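Local coordinates for protein EvdMO1 (Micromonospora carbonacea, PDB 5T39) that probably transfers a methyl group from S-adenosylmethionine during everninomicin biosynthesis, as the methyltransferase domain of a bifunctional methyltransferase-oxidase enzyme, at residues A[60-65]-A[86-91]; A[66-71]-A[172-177]; A[145-150]-A[164-169]; A[190-195]-A[225-230]. All blocks are in the same frame, centred on the assembly; numbering follows the deposited sequence. Where two conformers were deposited one is given.

Overall arrangement
Three of the four contacts gather round the central mixed sheet of a Rossmann-like methyltransferase, and two of them touch S-adenosylhomocysteine: contact 1 through R65, contact 3 through A150. Contacts 1 and 2 share helix 62-72, and their centres lie about 11 Å apart. Contacts 2 and 3 sit on neighbouring parallel strands, 172-180 and 146-150, with centres also about 11 Å apart; contact 3 is nested in the chain loop that contact 2 closes. Contact 4 is remote from contact 1, about 28 Å between centres and across the chain's centre, but its helix end packs on contact 3, centres about 15 Å apart, where A228 and F230 meet helix 159-169.

Contact 1: residues A[60-65]-A[86-91]; sequences QDPADR and EGADTL. With SAH (S-adenosyl-L-homocysteine), chain B.
R65 and D89 form the charged part of this contact, a salt bridge beside the carboxylate of S-adenosylhomocysteine. R65 NH1 donates to D89 OD2 at 2.7 Å with an N-H...O angle of 153°. The bond uses the syn lone pair of OD2, which lies almost in the guanidinium plane, while the carboxylate itself is turned steeply against that plane, by 64°. NH1 also donates to OXT of the ligand at 3.0 Å, so one nitrogen links D89 to the amino-acid end of the cofactor product. A bend in the arginine chain at chi3, -77°, swings the guanidinium round while leaving CD close to D89 OD2, at 3.4 Å. D89 would be expected to offset some of the charge that R65 brings to the ligand carboxylate.

A second polar link runs through a water that lies between D89 OD1, at 2.6 Å, and Q60 O, at 2.7 Å, and bridges them. The apolar part is small: P62 CG rests on A88 CB at 3.8 Å, and P62 CB lies 3.5 Å from A88 O. At the start of helix 62-72, D61 is the N-cap residue, its OD2 accepting from D64 N.

The contact thus joins the starts of helices 62-72 and 88-94. Strand 146-150 flanks it, with A150 against R65 and L148 against D89, and S176 of strand 172-180 also touches R65.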
# COMPACT_ATOMS: atom_id res chain seq x y z
N GLN A 60 -3.34 -3.31 9.65
CA GLN A 60 -4.67 -3.02 10.18
C GLN A 60 -5.75 -3.80 9.43
O GLN A 60 -5.62 -4.09 8.24
CB GLN A 60 -4.96 -1.51 10.09
CG GLN A 60 -6.28 -1.10 10.74
CD GLN A 60 -6.45 0.40 10.81
OE1 GLN A 60 -5.83 1.14 10.06
NE2 GLN A 60 -7.30 0.86 11.73
N ASP A 61 -6.81 -4.14 10.14
CA ASP A 61 -7.99 -4.70 9.50
C ASP A 61 -8.40 -3.82 8.32
O ASP A 61 -8.53 -2.60 8.48
CB ASP A 61 -9.12 -4.74 10.53
CG ASP A 61 -10.43 -5.18 9.92
OD1 ASP A 61 -10.63 -6.40 9.76
OD2 ASP A 61 -11.25 -4.29 9.61
N PRO A 62 -8.60 -4.39 7.12
CA PRO A 62 -8.91 -3.54 5.96
C PRO A 62 -10.13 -2.66 6.14
O PRO A 62 -10.12 -1.51 5.69
CB PRO A 62 -9.07 -4.55 4.81
CG PRO A 62 -8.30 -5.75 5.24
CD PRO A 62 -8.39 -5.80 6.73
N ALA A 63 -11.20 -3.17 6.77
CA ALA A 63 -12.39 -2.34 6.95
C ALA A 63 -12.09 -1.15 7.86
O ALA A 63 -12.57 -0.04 7.61
CB ALA A 63 -13.52 -3.18 7.54
N ASP A 64 -11.29 -1.36 8.90
CA ASP A 64 -10.92 -0.25 9.79
C ASP A 64 -10.02 0.75 9.07
O ASP A 64 -10.15 1.97 9.26
CB ASP A 64 -10.24 -0.78 11.05
CG ASP A 64 -11.16 -1.63 11.91
OD1 ASP A 64 -12.39 -1.54 11.76
OD2 ASP A 64 -10.64 -2.39 12.76
N ARG A 65 -9.10 0.27 8.24
CA ARG A 65 -8.24 1.18 7.49
C ARG A 65 -9.07 2.01 6.51
O ARG A 65 -8.85 3.22 6.37
CB ARG A 65 -7.16 0.39 6.75
CG ARG A 65 -6.26 1.24 5.87
CD ARG A 65 -5.10 0.44 5.32
NE ARG A 65 -4.09 0.25 6.35
CZ ARG A 65 -3.03 -0.54 6.21
NH1 ARG A 65 -2.88 -1.25 5.11
NH2 ARG A 65 -2.13 -0.62 7.18
N GLU A 86 -2.68 -8.57 -2.08
CA GLU A 86 -3.73 -9.50 -2.44
C GLU A 86 -5.10 -8.83 -2.50
O GLU A 86 -6.14 -9.50 -2.53
CB GLU A 86 -3.72 -10.70 -1.49
CG GLU A 86 -2.43 -11.48 -1.63
CD GLU A 86 -2.15 -12.52 -0.56
OE1 GLU A 86 -2.75 -12.51 0.52
OE2 GLU A 86 -1.28 -13.37 -0.83
N GLY A 87 -5.10 -7.50 -2.55
CA GLY A 87 -6.31 -6.73 -2.77
C GLY A 87 -7.20 -6.51 -1.57
O GLY A 87 -8.32 -6.03 -1.75
N ALA A 88 -6.75 -6.80 -0.36
CA ALA A 88 -7.64 -6.69 0.79
C ALA A 88 -8.06 -5.24 1.04
O ALA A 88 -9.24 -4.96 1.29
CB ALA A 88 -6.99 -7.29 2.03
N ASP A 89 -7.10 -4.30 1.02
CA ASP A 89 -7.46 -2.90 1.19
C ASP A 89 -8.22 -2.39 -0.02
O ASP A 89 -9.15 -1.58 0.11
CB ASP A 89 -6.22 -2.02 1.42
CG ASP A 89 -5.59 -2.19 2.78
OD1 ASP A 89 -6.26 -2.65 3.72
OD2 ASP A 89 -4.40 -1.80 2.89
N THR A 90 -7.84 -2.85 -1.22
CA THR A 90 -8.51 -2.43 -2.44
C THR A 90 -9.99 -2.75 -2.36
O THR A 90 -10.86 -1.91 -2.65
CB THR A 90 -7.90 -3.17 -3.64
OG1 THR A 90 -6.54 -3.54 -3.40
CG2 THR A 90 -8.03 -2.33 -4.89
N LEU A 91 -10.30 -3.98 -1.94
CA LEU A 91 -11.69 -4.41 -1.81
C LEU A 91 -12.43 -3.58 -0.76
O LEU A 91 -13.56 -3.13 -0.98
CB LEU A 91 -11.69 -5.89 -1.43
CG LEU A 91 -13.06 -6.55 -1.33
CD1 LEU A 91 -13.74 -6.54 -2.68
CD2 LEU A 91 -12.88 -7.95 -0.83
N SAH B . -0.27 -2.30 1.21
CA SAH B . -0.45 -3.62 1.82
CB SAH B . 0.70 -4.56 1.51
CG SAH B . 2.05 -4.09 2.04
SD SAH B . 3.36 -5.30 1.74
C SAH B . -0.58 -3.47 3.33
O SAH B . -0.87 -4.44 4.03
OXT SAH B . -0.38 -2.37 3.83
C5' SAH B . 4.18 -4.48 0.35
C4' SAH B . 3.49 -4.66 -1.00
O4' SAH B . 4.09 -3.74 -1.92
C3' SAH B . 3.65 -6.06 -1.57
O3' SAH B . 2.50 -6.50 -2.26
C2' SAH B . 4.83 -5.87 -2.51
O2' SAH B . 4.98 -6.82 -3.55
C1' SAH B . 4.58 -4.46 -3.03
N9 SAH B . 5.76 -3.76 -3.53
C8 SAH B . 7.01 -3.73 -2.97
N7 SAH B . 7.83 -2.96 -3.71
C5 SAH B . 7.09 -2.50 -4.75
C6 SAH B . 7.40 -1.68 -5.84
N6 SAH B . 8.62 -1.18 -6.06
N1 SAH B . 6.41 -1.39 -6.73
C2 SAH B . 5.16 -1.91 -6.56
N3 SAH B . 4.81 -2.73 -5.53
C4 SAH B . 5.80 -2.99 -4.65
O HOH W 1 -5.08 -3.96 5.62

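Contact 2: residues A[66-71]-A[172-177]; sequences ARAFYE and GIYLST
Y174 reaches from strand 172-180 to A68 and F69 on helix 62-72, a helix-on-sheet contact in the Rossmann-like methyltransferase fold. Its CB points toward the helix and meets the rim of the F69 ring, 3.5 Å from CD1 and close to the plane of that ring. CG follows at 3.9 Å from the same F69 CD1. One side of the tyrosine then runs along the helix backbone: CD1 of Y174 is 3.9 Å from F69 CA, and the next carbon, CE1, comes equally near F69 N while also approaching A68 CB.

The two rings are tilted at 52° to each other with centroids 5.9 Å apart, an oblique pair, neither stacked nor edge-to-face; the closest touch is tyrosine CB at the F69 rim. With CG anti to the backbone N in F69, chi1 -176°, the phenyl group projects to where CD1 and CE1 both face that CB.

F69 is packed further by A146 and L148 of strand 146-150 and by L93 of helix 88-94, and its ring meets F73. Y174 leans on L148 and V248, so both aromatic residues belong to the buried layer between helix and sheet. No hydrogen bond crosses between the segments; the last atom on the tyrosine path, OH, lies 3.6 Å from A68 CB.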
# COMPACT_ATOMS: atom_id res chain seq x y z
N ALA A 66 -10.00 1.37 5.81
CA ALA A 66 -10.85 2.10 4.88
C ALA A 66 -11.67 3.16 5.60
O ALA A 66 -11.84 4.28 5.10
CB ALA A 66 -11.75 1.14 4.11
N ARG A 67 -12.17 2.83 6.80
CA ARG A 67 -12.92 3.82 7.57
C ARG A 67 -12.05 5.03 7.88
O ARG A 67 -12.48 6.18 7.72
CB ARG A 67 -13.44 3.18 8.86
CG ARG A 67 -14.16 4.14 9.84
CD ARG A 67 -14.16 3.61 11.28
NE ARG A 67 -12.85 3.06 11.62
CZ ARG A 67 -11.78 3.80 11.92
NH1 ARG A 67 -11.84 5.12 11.93
NH2 ARG A 67 -10.63 3.20 12.20
N ALA A 68 -10.82 4.79 8.33
CA ALA A 68 -9.93 5.90 8.64
C ALA A 68 -9.59 6.70 7.38
O ALA A 68 -9.52 7.93 7.42
CB ALA A 68 -8.66 5.41 9.33
N PHE A 69 -9.38 6.00 6.27
CA PHE A 69 -9.06 6.67 5.01
C PHE A 69 -10.18 7.62 4.60
O PHE A 69 -9.94 8.77 4.22
CB PHE A 69 -8.82 5.61 3.94
CG PHE A 69 -8.38 6.16 2.62
CD1 PHE A 69 -7.03 6.35 2.35
CD2 PHE A 69 -9.29 6.47 1.64
CE1 PHE A 69 -6.61 6.84 1.15
CE2 PHE A 69 -8.88 6.96 0.44
CZ PHE A 69 -7.54 7.14 0.18
N TYR A 70 -11.43 7.14 4.66
CA TYR A 70 -12.57 7.96 4.27
C TYR A 70 -12.97 8.98 5.33
O TYR A 70 -13.67 9.95 4.99
CB TYR A 70 -13.73 7.05 3.87
CG TYR A 70 -13.51 6.35 2.55
CD1 TYR A 70 -13.16 7.07 1.42
CD2 TYR A 70 -13.66 4.98 2.43
CE1 TYR A 70 -12.97 6.45 0.21
CE2 TYR A 70 -13.46 4.34 1.22
CZ TYR A 70 -13.12 5.08 0.11
OH TYR A 70 -12.93 4.47 -1.11
N GLU A 71 -12.52 8.82 6.58
CA GLU A 71 -12.61 9.93 7.53
C GLU A 71 -11.71 11.08 7.09
O GLU A 71 -12.08 12.25 7.18
CB GLU A 71 -12.25 9.47 8.94
CG GLU A 71 -13.34 8.65 9.62
CD GLU A 71 -12.89 7.98 10.92
OE1 GLU A 71 -11.68 7.95 11.21
OE2 GLU A 71 -13.78 7.46 11.63
N GLY A 172 -3.66 14.40 -1.54
CA GLY A 172 -3.82 13.72 -0.27
C GLY A 172 -3.11 12.38 -0.26
O GLY A 172 -3.13 11.65 -1.25
N ILE A 173 -2.49 12.05 0.87
CA ILE A 173 -1.87 10.74 1.05
C ILE A 173 -2.21 10.22 2.44
O ILE A 173 -2.17 10.95 3.43
CB ILE A 173 -0.34 10.79 0.82
CG1 ILE A 173 0.26 9.37 0.80
CG2 ILE A 173 0.36 11.70 1.84
CD1 ILE A 173 1.70 9.34 0.38
N TYR A 174 -2.56 8.94 2.51
CA TYR A 174 -2.68 8.20 3.76
C TYR A 174 -1.47 7.29 3.79
O TYR A 174 -1.36 6.37 2.97
CB TYR A 174 -3.98 7.41 3.77
CG TYR A 174 -4.29 6.66 5.05
CD1 TYR A 174 -5.25 7.12 5.93
CD2 TYR A 174 -3.62 5.49 5.36
CE1 TYR A 174 -5.55 6.43 7.09
CE2 TYR A 174 -3.92 4.79 6.51
CZ TYR A 174 -4.89 5.27 7.37
OH TYR A 174 -5.22 4.61 8.52
N LEU A 175 -0.52 7.60 4.66
CA LEU A 175 0.79 6.96 4.68
C LEU A 175 0.94 6.17 5.97
O LEU A 175 0.88 6.74 7.06
CB LEU A 175 1.88 8.03 4.60
CG LEU A 175 3.32 7.50 4.71
CD1 LEU A 175 3.66 6.67 3.48
CD2 LEU A 175 4.28 8.66 4.88
N SER A 176 1.16 4.86 5.86
CA SER A 176 1.48 4.02 7.00
C SER A 176 2.84 3.42 6.73
O SER A 176 3.03 2.77 5.69
CB SER A 176 0.41 2.93 7.15
OG SER A 176 0.70 2.07 8.23
N THR A 177 3.81 3.68 7.61
CA THR A 177 5.17 3.27 7.36
C THR A 177 5.93 3.09 8.67
O THR A 177 5.59 3.68 9.70
CB THR A 177 5.90 4.29 6.47
OG1 THR A 177 7.17 3.77 6.06
CG2 THR A 177 6.07 5.64 7.15

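Contact 3: residues A[145-150]-A[164-169]; sequences DAVLCA and KDAARV. With SAH (S-adenosyl-L-homocysteine), chain B.
V147 on strand 146-150 faces A166 on helix 159-169, where the two backbones come nearest, with 6.6 Å between their CA atoms. These elements are the first strand and the helix of a beta-alpha-beta crossover that continues into the parallel neighbour, strand 172-180, within the Rossmann-like sheet.

The side-chain contact is narrow and wholly apolar. One branch of V147, CG2, does the touching: it is 4.2 Å from the methyl group CB of A166 and 4.1 Å from CG2 of V169. The valine CG2 lies beside its backbone N and anti to the carbonyl carbon because CG1 takes the place anti to N, chi1 176°, which turns CG2 toward the helix. V147 and V169 cross at about a right angle and touch through one methyl group each. The methyl group of A166 points toward the strand at this point of nearest backbone approach.

Around this pair, L82 touches V147 and L80 touches V169, both from strand 78-82, while S170 also packs on V147. Farther along strand 146-150, the chain reaches the pocket. There A150 brings its CB to 3.5 Å from OXT of S-adenosylhomocysteine, and its backbone O accepts a hydrogen bond from the ligand's amino N at 2.8 Å.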
# COMPACT_ATOMS: atom_id res chain seq x y z
N ASP A 145 -8.15 11.71 -5.95
CA ASP A 145 -8.49 12.47 -4.77
C ASP A 145 -7.53 12.19 -3.62
O ASP A 145 -7.27 13.06 -2.78
CB ASP A 145 -9.91 12.14 -4.36
CG ASP A 145 -10.91 12.55 -5.41
OD1 ASP A 145 -10.93 13.74 -5.75
OD2 ASP A 145 -11.67 11.70 -5.90
N ALA A 146 -7.01 10.97 -3.54
CA ALA A 146 -6.09 10.61 -2.48
C ALA A 146 -5.37 9.33 -2.88
O ALA A 146 -5.85 8.54 -3.71
CB ALA A 146 -6.80 10.45 -1.13
N VAL A 147 -4.22 9.14 -2.26
CA VAL A 147 -3.34 7.99 -2.46
C VAL A 147 -3.24 7.23 -1.15
O VAL A 147 -2.97 7.84 -0.10
CB VAL A 147 -1.94 8.44 -2.91
CG1 VAL A 147 -0.99 7.27 -3.04
CG2 VAL A 147 -2.02 9.23 -4.20
N LEU A 148 -3.44 5.92 -1.20
CA LEU A 148 -3.15 5.05 -0.07
C LEU A 148 -1.77 4.47 -0.28
O LEU A 148 -1.50 3.85 -1.32
CB LEU A 148 -4.19 3.93 0.05
CG LEU A 148 -3.92 2.89 1.15
CD1 LEU A 148 -3.85 3.54 2.52
CD2 LEU A 148 -4.99 1.81 1.14
N CYS A 149 -0.88 4.68 0.70
CA CYS A 149 0.50 4.18 0.64
C CYS A 149 0.82 3.55 1.99
O CYS A 149 1.37 4.21 2.89
CB CYS A 149 1.45 5.32 0.30
SG CYS A 149 3.16 4.80 0.15
N ALA A 150 0.45 2.28 2.14
CA ALA A 150 0.63 1.57 3.39
C ALA A 150 1.57 0.40 3.17
O ALA A 150 1.49 -0.31 2.16
CB ALA A 150 -0.71 1.07 3.92
N LYS A 164 7.05 12.25 -3.59
CA LYS A 164 6.91 13.21 -4.68
C LYS A 164 5.98 12.67 -5.76
O LYS A 164 5.17 13.42 -6.33
CB LYS A 164 8.26 13.52 -5.30
CG LYS A 164 9.07 14.51 -4.53
CD LYS A 164 10.38 14.83 -5.23
CE LYS A 164 10.16 15.52 -6.57
NZ LYS A 164 11.44 15.89 -7.24
N ASP A 165 6.09 11.38 -6.08
CA ASP A 165 5.22 10.80 -7.10
C ASP A 165 3.76 10.84 -6.68
O ASP A 165 2.88 11.12 -7.49
CB ASP A 165 5.67 9.38 -7.41
CG ASP A 165 6.75 9.34 -8.45
OD1 ASP A 165 6.69 10.19 -9.36
OD2 ASP A 165 7.64 8.47 -8.36
N ALA A 166 3.48 10.58 -5.40
CA ALA A 166 2.11 10.71 -4.93
C ALA A 166 1.60 12.13 -5.11
O ALA A 166 0.47 12.34 -5.54
CB ALA A 166 2.03 10.29 -3.47
N ALA A 167 2.44 13.12 -4.79
CA ALA A 167 2.07 14.52 -4.96
C ALA A 167 1.87 14.90 -6.42
O ALA A 167 1.14 15.85 -6.72
CB ALA A 167 3.12 15.44 -4.32
N ARG A 168 2.52 14.20 -7.35
CA ARG A 168 2.31 14.52 -8.75
C ARG A 168 0.89 14.23 -9.19
O ARG A 168 0.41 14.84 -10.15
CB ARG A 168 3.29 13.76 -9.63
CG ARG A 168 4.67 14.37 -9.68
CD ARG A 168 5.51 13.71 -10.77
NE ARG A 168 6.85 14.28 -10.84
CZ ARG A 168 7.90 13.81 -10.17
NH1 ARG A 168 7.78 12.76 -9.37
NH2 ARG A 168 9.07 14.40 -10.31
N VAL A 169 0.21 13.29 -8.53
CA VAL A 169 -1.10 12.84 -8.96
C VAL A 169 -2.23 13.20 -8.00
O VAL A 169 -3.40 13.00 -8.36
CB VAL A 169 -1.12 11.33 -9.27
CG1 VAL A 169 -0.03 10.98 -10.27
CG2 VAL A 169 -0.96 10.49 -7.99
N SAH B . -0.27 -2.30 1.21
CA SAH B . -0.45 -3.62 1.82
CB SAH B . 0.70 -4.56 1.51
CG SAH B . 2.05 -4.09 2.04
SD SAH B . 3.36 -5.30 1.74
C SAH B . -0.58 -3.47 3.33
O SAH B . -0.87 -4.44 4.03
OXT SAH B . -0.38 -2.37 3.83
C5' SAH B . 4.18 -4.48 0.35
C4' SAH B . 3.49 -4.66 -1.00
O4' SAH B . 4.09 -3.74 -1.92
C3' SAH B . 3.65 -6.06 -1.57
O3' SAH B . 2.50 -6.50 -2.26
C2' SAH B . 4.83 -5.87 -2.51
O2' SAH B . 4.98 -6.82 -3.55
C1' SAH B . 4.58 -4.46 -3.03
N9 SAH B . 5.76 -3.76 -3.53
C8 SAH B . 7.01 -3.73 -2.97
N7 SAH B . 7.83 -2.96 -3.71
C5 SAH B . 7.09 -2.50 -4.75
C6 SAH B . 7.40 -1.68 -5.84
N6 SAH B . 8.62 -1.18 -6.06
N1 SAH B . 6.41 -1.39 -6.73
C2 SAH B . 5.16 -1.91 -6.56
N3 SAH B . 4.81 -2.73 -5.53
C4 SAH B . 5.80 -2.99 -4.65

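Contact 4: residues A[190-195]-A[225-230]; sequences DGYSVK and LENAGF
The end of helix 218-228 meets the start of strand 192-198, the middle strand of a small three-stranded antiparallel sheet, through one side-chain hydrogen bond between Y192 and N227. N227 ND2 donates to Y192 OH at 2.9 Å, and the bond is nearly straight, 171° at the hydrogen. The phenol oxygen sits almost in the amide plane, while the tyrosine ring is turned 46° from that plane. In N227, CG lies beside the backbone N and anti to the carbonyl carbon, which sends the amide toward the tyrosine. The side chains approach from opposite directions, which lets the bond span backbones whose nearest CA atoms are 11.0 Å apart. N227 CB adds a looser touch, 3.5 Å from Y192 OH.

W160 of helix 159-169 stacks on the ring, and S220, A223 and A224 touch the Y192 side chain. The ring lies against helix 218-228, and its OH reaches N227 in the last turn.

Just beyond N227 the helix stops at G229, whose positive phi, 114°, goes with two bonds back into the last turn. F230 N donates to L225 O at 3.0 Å and G229 N to E226 O at 2.9 Å, the pattern of a Schellman motif with glycine at the helix C-terminus.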
# COMPACT_ATOMS: atom_id res chain seq x y z
N ASP A 190 20.31 13.02 -0.99
CA ASP A 190 19.42 14.16 -1.23
C ASP A 190 19.13 14.92 0.06
O ASP A 190 18.02 15.40 0.30
CB ASP A 190 18.13 13.78 -1.94
CG ASP A 190 17.32 15.02 -2.37
OD1 ASP A 190 17.95 16.09 -2.54
OD2 ASP A 190 16.08 14.92 -2.50
N GLY A 191 20.15 15.05 0.91
CA GLY A 191 20.01 15.77 2.15
C GLY A 191 19.21 15.08 3.23
O GLY A 191 19.06 15.65 4.32
N TYR A 192 18.69 13.88 2.99
CA TYR A 192 17.92 13.14 3.96
C TYR A 192 18.82 12.15 4.69
O TYR A 192 19.75 11.58 4.10
CB TYR A 192 16.79 12.37 3.27
CG TYR A 192 15.80 13.26 2.57
CD1 TYR A 192 14.96 14.11 3.29
CD2 TYR A 192 15.70 13.27 1.18
CE1 TYR A 192 14.06 14.93 2.64
CE2 TYR A 192 14.79 14.08 0.54
CZ TYR A 192 13.98 14.91 1.28
OH TYR A 192 13.05 15.73 0.68
N SER A 193 18.56 11.95 5.98
CA SER A 193 19.27 10.96 6.77
C SER A 193 18.61 9.60 6.60
O SER A 193 17.41 9.46 6.83
CB SER A 193 19.29 11.35 8.24
OG SER A 193 19.97 12.58 8.43
N VAL A 194 19.41 8.61 6.18
CA VAL A 194 18.91 7.34 5.71
C VAL A 194 19.65 6.18 6.36
O VAL A 194 20.88 6.22 6.53
CB VAL A 194 18.97 7.22 4.17
CG1 VAL A 194 18.06 8.24 3.54
CG2 VAL A 194 20.40 7.38 3.64
N LYS A 195 18.90 5.13 6.67
CA LYS A 195 19.42 3.82 7.04
C LYS A 195 19.33 2.96 5.80
O LYS A 195 18.23 2.59 5.37
CB LYS A 195 18.63 3.23 8.21
CG LYS A 195 19.25 1.94 8.73
CD LYS A 195 18.64 1.46 10.02
CE LYS A 195 19.37 0.22 10.53
NZ LYS A 195 20.85 0.41 10.61
N LEU A 225 8.01 14.58 3.34
CA LEU A 225 6.60 14.89 3.12
C LEU A 225 6.42 16.35 2.75
O LEU A 225 5.75 16.68 1.76
CB LEU A 225 5.80 14.58 4.39
CG LEU A 225 5.48 13.10 4.57
CD1 LEU A 225 5.14 12.81 6.01
CD2 LEU A 225 4.35 12.68 3.63
N GLU A 226 7.04 17.25 3.54
CA GLU A 226 6.95 18.69 3.28
C GLU A 226 7.48 19.02 1.89
O GLU A 226 6.85 19.78 1.14
CB GLU A 226 7.77 19.44 4.35
CG GLU A 226 8.01 20.94 4.11
CD GLU A 226 6.85 21.82 4.53
OE1 GLU A 226 6.92 23.04 4.25
OE2 GLU A 226 5.90 21.32 5.16
N ASN A 227 8.63 18.46 1.53
CA ASN A 227 9.28 18.80 0.28
C ASN A 227 8.51 18.28 -0.92
O ASN A 227 8.61 18.85 -2.01
CB ASN A 227 10.72 18.28 0.29
CG ASN A 227 11.59 19.00 1.30
OD1 ASN A 227 11.27 20.11 1.72
ND2 ASN A 227 12.70 18.38 1.69
N ALA A 228 7.74 17.21 -0.74
CA ALA A 228 6.87 16.72 -1.80
C ALA A 228 5.65 17.61 -1.99
O ALA A 228 5.00 17.54 -3.04
CB ALA A 228 6.39 15.31 -1.47
N GLY A 229 5.34 18.46 -1.00
CA GLY A 229 4.18 19.33 -1.04
C GLY A 229 3.13 19.02 -0.01
O GLY A 229 2.14 19.75 0.07
N PHE A 230 3.28 17.96 0.77
CA PHE A 230 2.32 17.61 1.82
C PHE A 230 2.67 18.43 3.05
O PHE A 230 3.32 17.98 3.99
CB PHE A 230 2.32 16.11 2.08
CG PHE A 230 1.93 15.30 0.88
CD1 PHE A 230 0.63 15.31 0.43
CD2 PHE A 230 2.86 14.51 0.22
CE1 PHE A 230 0.26 14.57 -0.67
CE2 PHE A 230 2.48 13.76 -0.87
CZ PHE A 230 1.18 13.80 -1.32